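Local coordinates for carbohydrate binding module (Ruminococcus flavefaciens, PDB 4V1K), which probably binds plant cell-wall polysaccharides as a non-catalytic module of the family 9 glycoside hydrolase Cel9A of the cellulosome, at residues 56-61 with 78-83; 48-53 with 117-122; 31-36 with 127-132. All blocks are in the same frame, centred on the assembly; numbering follows the deposited sequence.

Interaction 1: residues 56-61 with 78-83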
# COMPACT_ATOMS: atom_id res chain seq x y z
N LYS A 56 12.51 -11.49 -2.47
CA LYS A 56 11.58 -10.89 -3.41
C LYS A 56 10.14 -10.81 -2.90
O LYS A 56 9.59 -11.77 -2.33
CB LYS A 56 11.58 -11.63 -4.75
CG LYS A 56 12.58 -11.00 -5.72
CD LYS A 56 12.48 -11.58 -7.12
CE LYS A 56 13.16 -12.91 -7.24
NZ LYS A 56 14.65 -12.82 -7.11
N TYR A 57 9.57 -9.65 -3.15
CA TYR A 57 8.13 -9.37 -3.06
C TYR A 57 7.58 -9.23 -4.47
O TYR A 57 8.20 -8.60 -5.31
CB TYR A 57 7.92 -8.03 -2.31
CG TYR A 57 6.60 -7.32 -2.57
CD1 TYR A 57 5.45 -7.60 -1.82
CD2 TYR A 57 6.49 -6.36 -3.57
CE1 TYR A 57 4.25 -6.96 -2.07
CE2 TYR A 57 5.28 -5.71 -3.85
CZ TYR A 57 4.17 -5.99 -3.09
OH TYR A 57 3.01 -5.31 -3.38
N VAL A 58 6.38 -9.76 -4.70
CA VAL A 58 5.61 -9.52 -5.91
C VAL A 58 4.21 -9.16 -5.46
O VAL A 58 3.60 -9.86 -4.65
CB VAL A 58 5.54 -10.75 -6.82
CG1 VAL A 58 4.76 -10.43 -8.09
CG2 VAL A 58 6.92 -11.27 -7.16
N GLY A 59 3.67 -8.06 -5.99
CA GLY A 59 2.32 -7.64 -5.61
C GLY A 59 1.86 -6.42 -6.37
O GLY A 59 2.44 -6.04 -7.35
N GLN A 60 0.75 -5.83 -5.91
CA GLN A 60 0.11 -4.70 -6.56
C GLN A 60 -0.63 -3.92 -5.50
O GLN A 60 -1.05 -4.50 -4.49
CB GLN A 60 -0.97 -5.17 -7.56
CG GLN A 60 -0.51 -5.49 -8.91
CD GLN A 60 -1.59 -6.02 -9.80
OE1 GLN A 60 -1.87 -7.19 -9.75
NE2 GLN A 60 -2.14 -5.17 -10.67
N PHE A 61 -0.81 -2.63 -5.76
CA PHE A 61 -1.63 -1.76 -4.91
C PHE A 61 -3.00 -1.52 -5.56
O PHE A 61 -3.13 -1.45 -6.78
CB PHE A 61 -0.97 -0.41 -4.65
CG PHE A 61 0.25 -0.48 -3.76
CD1 PHE A 61 1.44 -1.06 -4.21
CD2 PHE A 61 0.23 0.04 -2.49
CE1 PHE A 61 2.56 -1.11 -3.40
CE2 PHE A 61 1.35 0.01 -1.68
CZ PHE A 61 2.53 -0.57 -2.13
N GLU A 78 1.70 -4.39 -11.62
CA GLU A 78 2.46 -5.32 -10.79
C GLU A 78 3.87 -4.80 -10.50
O GLU A 78 4.57 -4.23 -11.38
CB GLU A 78 2.56 -6.70 -11.45
CG GLU A 78 3.00 -7.81 -10.47
CD GLU A 78 3.01 -9.20 -11.10
OE1 GLU A 78 3.95 -9.51 -11.88
OE2 GLU A 78 2.08 -9.99 -10.78
N ILE A 79 4.29 -5.00 -9.26
CA ILE A 79 5.62 -4.62 -8.75
C ILE A 79 6.39 -5.88 -8.33
O ILE A 79 5.82 -6.74 -7.63
CB ILE A 79 5.46 -3.71 -7.51
CG1 ILE A 79 4.80 -2.38 -7.90
CG2 ILE A 79 6.80 -3.43 -6.82
CD1 ILE A 79 4.30 -1.54 -6.74
N THR A 80 7.66 -5.97 -8.76
CA THR A 80 8.60 -6.95 -8.22
C THR A 80 9.75 -6.15 -7.59
O THR A 80 10.32 -5.28 -8.25
CB THR A 80 9.13 -7.91 -9.31
OG1 THR A 80 8.03 -8.62 -9.91
CG2 THR A 80 10.13 -8.91 -8.76
N GLN A 81 10.07 -6.44 -6.33
CA GLN A 81 11.12 -5.75 -5.57
C GLN A 81 11.90 -6.80 -4.79
O GLN A 81 11.31 -7.65 -4.14
CB GLN A 81 10.46 -4.81 -4.56
CG GLN A 81 11.35 -4.24 -3.48
CD GLN A 81 11.93 -2.93 -3.90
OE1 GLN A 81 11.28 -2.17 -4.59
NE2 GLN A 81 13.15 -2.66 -3.48
N SER A 82 13.22 -6.74 -4.84
CA SER A 82 14.05 -7.63 -4.03
C SER A 82 14.68 -6.79 -2.91
O SER A 82 15.25 -5.73 -3.17
CB SER A 82 15.15 -8.27 -4.88
OG SER A 82 15.86 -9.25 -4.13
N ILE A 83 14.56 -7.29 -1.69
CA ILE A 83 15.10 -6.65 -0.49
C ILE A 83 16.21 -7.55 0.06
O ILE A 83 15.97 -8.67 0.48
CB ILE A 83 13.99 -6.41 0.57
CG1 ILE A 83 12.94 -5.44 0.02
CG2 ILE A 83 14.60 -5.89 1.87
CD1 ILE A 83 11.68 -5.31 0.86
O HOH W 1 15.64 -12.12 -4.26
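Y57 and G59 each exchange two backbone hydrogen bonds with the facing strand, Y57 with Q81 and G59 with I79, which sets the register of an antiparallel hairpin whose local axes run at 163°. The Y57 N to Q81 O bond is short and straight (2.8 Å, 173° at the hydrogen). V58–T80 is the non-hydrogen-bonded pair between them, and K56–S82 another beyond Y57–Q81.

The two faces of the ladder differ. On the inner one, the ring of Y57 has CG anti to the backbone N (chi1 158°) and lies back over its own strand, with G59 N 3.5 Å above the ring plane, offset toward the rim. Y57 OH stands where a CB on G59 would come. Across the strands Y57 CE2 meets I79 CG2 at 4.0 Å, while I79 CD1 lies 3.8 Å from F61 CE1, at the edge of that ring. F112 and I90 pack against both aromatics, and Y57 OH is bonded to G113 O.

On the outer face V58 is still buried, its CG1 3.7 Å from E78 CD, and the V58 side chain lies about 4 Å from a bound 2-hydroxybutane-1,4-diol. The exposed K56, T80 and S82 are looser: K56 CG touches S82 CB at 3.8 Å, and one water joins K56 NZ to S82 OG.

At the far end Q60 CG rests 3.5 Å from E78 CA, and its amide bonds W115 NE1 through OE1 and G76 O through NE2. A leucine here, having no amide, would probably leave W115 NE1 and G76 O without these mates and the indole freer to shift. Specific polarity thus resides in the backbone ladder, the Y57 hydroxyl and the Q60 amide, whereas K56 and S82, at the exposed margin, join their polar ends through a water.

Interaction 2: residues 48-53 with 117-122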
# COMPACT_ATOMS: atom_id res chain seq x y z
N ILE A 48 8.82 -2.41 5.44
CA ILE A 48 8.66 -3.72 6.07
C ILE A 48 9.96 -4.22 6.67
O ILE A 48 11.05 -3.81 6.24
CB ILE A 48 8.08 -4.78 5.10
CG1 ILE A 48 9.04 -5.10 3.94
CG2 ILE A 48 6.73 -4.37 4.55
CD1 ILE A 48 8.62 -6.30 3.09
N SER A 49 9.83 -5.12 7.63
CA SER A 49 10.98 -5.75 8.27
C SER A 49 10.69 -7.19 8.66
O SER A 49 9.52 -7.62 8.74
CB SER A 49 11.43 -4.90 9.47
OG SER A 49 10.51 -4.93 10.54
N ALA A 50 11.75 -7.94 8.90
CA ALA A 50 11.63 -9.36 9.19
C ALA A 50 12.82 -9.77 10.06
O ALA A 50 13.72 -8.96 10.34
CB ALA A 50 11.61 -10.14 7.89
N ASN A 51 12.81 -11.03 10.49
CA ASN A 51 13.88 -11.57 11.30
C ASN A 51 14.98 -12.25 10.48
O ASN A 51 15.92 -12.83 11.03
CB ASN A 51 13.28 -12.54 12.33
CG ASN A 51 12.53 -11.80 13.42
OD1 ASN A 51 12.87 -10.67 13.76
ND2 ASN A 51 11.50 -12.43 13.97
N LYS A 52 14.86 -12.18 9.16
CA LYS A 52 15.83 -12.77 8.24
C LYS A 52 15.75 -11.97 6.95
O LYS A 52 14.89 -11.09 6.81
CB LYS A 52 15.49 -14.24 8.01
CG LYS A 52 14.10 -14.46 7.45
CD LYS A 52 13.73 -15.94 7.39
CE LYS A 52 14.35 -16.60 6.16
NZ LYS A 52 13.72 -17.92 5.87
N ASN A 53 16.65 -12.25 6.02
CA ASN A 53 16.65 -11.52 4.74
C ASN A 53 15.32 -11.74 4.01
O ASN A 53 14.82 -12.86 3.91
CB ASN A 53 17.85 -11.93 3.87
CG ASN A 53 19.18 -11.48 4.47
OD1 ASN A 53 19.22 -10.59 5.32
ND2 ASN A 53 20.27 -12.09 4.02
N ILE A 117 5.87 -13.45 -1.28
CA ILE A 117 7.05 -12.88 -0.65
C ILE A 117 7.92 -14.06 -0.19
O ILE A 117 7.39 -15.04 0.35
CB ILE A 117 6.67 -11.87 0.50
CG1 ILE A 117 7.92 -11.14 1.03
CG2 ILE A 117 5.89 -12.56 1.60
CD1 ILE A 117 7.62 -9.88 1.81
N ASP A 118 9.23 -13.97 -0.41
CA ASP A 118 10.14 -15.10 -0.14
C ASP A 118 10.18 -15.39 1.37
O ASP A 118 9.99 -16.50 1.79
CB ASP A 118 11.53 -14.79 -0.66
CG ASP A 118 11.72 -15.02 -2.17
OD1 ASP A 118 11.01 -15.86 -2.78
OD2 ASP A 118 12.62 -14.35 -2.75
N CYS A 119 10.39 -14.37 2.19
CA CYS A 119 10.36 -14.53 3.64
C CYS A 119 8.89 -14.53 4.09
O CYS A 119 8.18 -13.53 3.91
CB CYS A 119 11.12 -13.38 4.29
SG CYS A 119 11.09 -13.40 6.09
N ASP A 120 8.43 -15.57 4.73
CA ASP A 120 6.97 -15.73 4.91
C ASP A 120 6.34 -14.77 5.93
O ASP A 120 5.19 -14.32 5.79
CB ASP A 120 6.65 -17.17 5.31
CG ASP A 120 5.22 -17.56 5.07
OD1 ASP A 120 4.78 -17.39 3.91
OD2 ASP A 120 4.55 -18.07 6.00
N GLU A 121 7.11 -14.48 6.96
CA GLU A 121 6.68 -13.69 8.09
C GLU A 121 7.38 -12.34 8.07
O GLU A 121 8.61 -12.25 8.04
CB GLU A 121 6.94 -14.43 9.41
CG GLU A 121 6.04 -15.65 9.55
CD GLU A 121 6.20 -16.44 10.83
OE1 GLU A 121 6.57 -15.90 11.89
OE2 GLU A 121 5.89 -17.65 10.77
N PHE A 122 6.58 -11.28 8.08
CA PHE A 122 7.15 -9.92 8.10
C PHE A 122 6.21 -8.97 8.82
O PHE A 122 5.04 -9.28 9.05
CB PHE A 122 7.45 -9.44 6.67
CG PHE A 122 6.22 -9.21 5.82
CD1 PHE A 122 5.63 -10.27 5.15
CD2 PHE A 122 5.67 -7.96 5.66
CE1 PHE A 122 4.51 -10.10 4.37
CE2 PHE A 122 4.53 -7.77 4.87
CZ PHE A 122 3.96 -8.84 4.22
O HOH W 2 10.41 -12.67 9.93
O HOH W 3 10.44 -17.94 5.35
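A50 and F122 have the closest backbones here, CA to CA 4.6 Å, yet no direct hydrogen bond joins the two segments: S49 O lies 3.4 Å from F122 CA, and one water takes over where the chains part, accepting from N51 N and donating to E121 O at 2.6 Å.

The buried side is carried by three side chains. I48 holds CG1 between its backbone N and carbonyl carbon (chi1 66°), which sends its two branches to different partners. Its CD1 end meets I117 CD1 tip to tip at 3.9 Å, and its CG2 comes within 3.9 Å of F122 CD2, approaching the ring obliquely. I117 CD1 lies above one face of F122, 3.9 Å from the plane and offset toward the rim, on the same side of the ring as I48 CG2.

This is one end of a beta-sandwich, consistent with a galactose-binding-domain-like fold. Strands 41-49 and 121-131 are neighbours in the four-stranded antiparallel sheet, with a backbone bond between S49 and T123, and the contact lies where they fray into loops. I54, from the link to strand 55-64, packs on both I48 and I117.

Farther out, A50 CB sits 3.7 Å from E121 O. C119 was modelled in two conformers; in the one described SG lies close to A50 CB and to K52 CG, a contact that remains doubtful. K52 NZ reaches a second water only weakly, and that water accepts a bond from D120 N, while E121 turns its carboxylate to a salt bridge with K13.

Interaction 3: residues 31-36 with 127-132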
# COMPACT_ATOMS: atom_id res chain seq x y z
N LYS A 31 -8.62 7.67 6.41
CA LYS A 31 -8.88 8.50 7.56
C LYS A 31 -7.81 8.34 8.68
O LYS A 31 -7.58 9.28 9.48
CB LYS A 31 -10.29 8.27 8.11
CG LYS A 31 -10.53 6.92 8.71
CD LYS A 31 -11.88 6.86 9.42
CE LYS A 31 -12.38 5.42 9.56
NZ LYS A 31 -13.80 5.37 10.03
N ASP A 32 -7.12 7.19 8.70
CA ASP A 32 -6.07 6.96 9.70
C ASP A 32 -4.86 7.87 9.49
O ASP A 32 -4.09 8.12 10.45
CB ASP A 32 -5.59 5.51 9.71
CG ASP A 32 -6.65 4.50 10.24
OD1 ASP A 32 -7.79 4.85 10.56
OD2 ASP A 32 -6.30 3.31 10.34
N PHE A 33 -4.69 8.36 8.26
CA PHE A 33 -3.56 9.24 7.93
C PHE A 33 -3.83 10.71 8.26
O PHE A 33 -2.89 11.46 8.51
CB PHE A 33 -3.22 9.17 6.45
CG PHE A 33 -2.67 7.84 5.99
CD1 PHE A 33 -3.54 6.78 5.68
CD2 PHE A 33 -1.30 7.64 5.86
CE1 PHE A 33 -3.04 5.55 5.26
CE2 PHE A 33 -0.81 6.43 5.40
CZ PHE A 33 -1.67 5.38 5.12
N GLY A 34 -5.08 11.14 8.20
CA GLY A 34 -5.43 12.55 8.42
C GLY A 34 -5.36 13.43 7.18
O GLY A 34 -5.35 14.65 7.30
N ILE A 35 -5.29 12.79 6.02
CA ILE A 35 -5.24 13.44 4.71
C ILE A 35 -6.51 14.22 4.36
O ILE A 35 -7.62 13.75 4.63
CB ILE A 35 -4.87 12.41 3.58
CG1 ILE A 35 -4.67 13.10 2.23
CG2 ILE A 35 -5.89 11.30 3.45
CD1 ILE A 35 -3.97 12.22 1.21
N SER A 36 -6.33 15.41 3.78
CA SER A 36 -7.43 16.23 3.28
C SER A 36 -7.78 15.84 1.83
O SER A 36 -6.92 15.41 1.05
CB SER A 36 -7.02 17.72 3.30
OG SER A 36 -7.92 18.54 2.54
N VAL A 127 3.40 2.93 6.71
CA VAL A 127 2.87 3.23 5.39
C VAL A 127 2.94 4.76 5.26
O VAL A 127 2.51 5.48 6.16
CB VAL A 127 1.44 2.70 5.16
CG1 VAL A 127 1.00 3.02 3.74
CG2 VAL A 127 1.35 1.20 5.47
N VAL A 128 3.50 5.23 4.14
CA VAL A 128 3.76 6.64 3.88
C VAL A 128 3.06 7.09 2.60
O VAL A 128 3.18 6.42 1.57
CB VAL A 128 5.27 6.93 3.76
CG1 VAL A 128 5.54 8.41 3.60
CG2 VAL A 128 6.00 6.44 5.01
N LEU A 129 2.31 8.18 2.69
CA LEU A 129 1.75 8.85 1.52
C LEU A 129 2.58 10.09 1.23
O LEU A 129 2.80 10.93 2.13
CB LEU A 129 0.29 9.23 1.77
CG LEU A 129 -0.68 8.16 2.25
CD1 LEU A 129 -2.08 8.76 2.45
CD2 LEU A 129 -0.74 6.99 1.28
N LYS A 130 3.09 10.19 0.01
CA LYS A 130 3.76 11.42 -0.47
C LYS A 130 2.78 12.19 -1.37
O LYS A 130 2.07 11.60 -2.16
CB LYS A 130 5.02 11.05 -1.26
CG LYS A 130 6.07 10.26 -0.47
CD LYS A 130 7.36 10.09 -1.27
CE LYS A 130 8.46 9.42 -0.44
NZ LYS A 130 9.80 9.48 -1.09
N LEU A 131 2.76 13.51 -1.23
CA LEU A 131 1.80 14.35 -1.92
C LEU A 131 2.44 15.28 -2.94
O LEU A 131 3.62 15.61 -2.83
CB LEU A 131 1.10 15.24 -0.89
CG LEU A 131 0.56 14.56 0.34
CD1 LEU A 131 -0.06 15.56 1.29
CD2 LEU A 131 -0.45 13.49 -0.04
N GLU A 132 1.59 15.76 -3.85
CA GLU A 132 1.92 16.65 -4.95
C GLU A 132 1.61 18.04 -4.45
O GLU A 132 2.46 18.74 -3.91
CB GLU A 132 0.96 16.34 -6.09
CG GLU A 132 1.45 16.60 -7.50
CD GLU A 132 0.29 16.76 -8.47
OE1 GLU A 132 -0.37 15.76 -8.81
OE2 GLU A 132 0.06 17.92 -8.89
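F33 presents one face of its ring to L129 and part of its edge to V127, the two side chains crossing it at about right angles. The contact belongs to a beta-sandwich: the loop after strand 25-29, which is part of one sheet, lays its apolar residues on strand 121-131 of the other. No hydrogen bond joins the segments, and the nearest CA atoms, those of F33 and L129, are 8.3 Å apart, so the contact is made mainly by side chains.

Over the face, L129 CD1 stands 3.8 Å from the F33 ring centroid and only 17° off the normal, the geometry of a CH-pi contact. L129 CG comes close as well, 3.6 Å from F33 CE2, so CD1 lies over the middle of the face and CG near its CD2–CE2 side. With CG anti to its carbonyl carbon (chi1 -53°), L129 brings CD1 over the ring, while CD2 points away. At the edge, V127 CG1 is in the ring plane, 3.8 Å from F33 CZ, and V127 O lies near that plane, 3.5 Å from F33 CE2.

V127, L129 and L131, at every second position of the strand, all turn toward the loop. On the loop side F33 and I35 face the strand from either side of G34, whose positive phi (87°) carries the chain round between them. I8 and Y6 of strand 5-15 flank these two residues, I8 touching F33 and Y6 touching I35, and I41 also packs on I35.

I35 slides past L131 in the opposite direction and crosses L129 at about a right angle; its terminal CD1 lies 3.9 Å from L131 CD2 and 4.1 Å from L129 CD1.

How the interactions relate
Followed from the N terminus, the chain first opens interaction 3 at 31-36, then interaction 2 at 48-53, then interaction 1 at 56-61. They close in reverse order, at 78-83, 117-122 and 127-132, so each loop encloses the next and none cross. Interaction 1 ties a hairpin of one sheet; interaction 2 gathers the end of strand 41-49, the start of 121-131 and the turn from strand 116-117, linking the two sheets at one end; interaction 3 lays a loop on strand 121-131 farther along. Interactions 1 and 2 touch: K56 N probably bonds D118 OD2 at 2.9 Å. Interaction 3 lies across the chain's centre, about 22 and 25 Å from interactions 1 and 2, centre to centre.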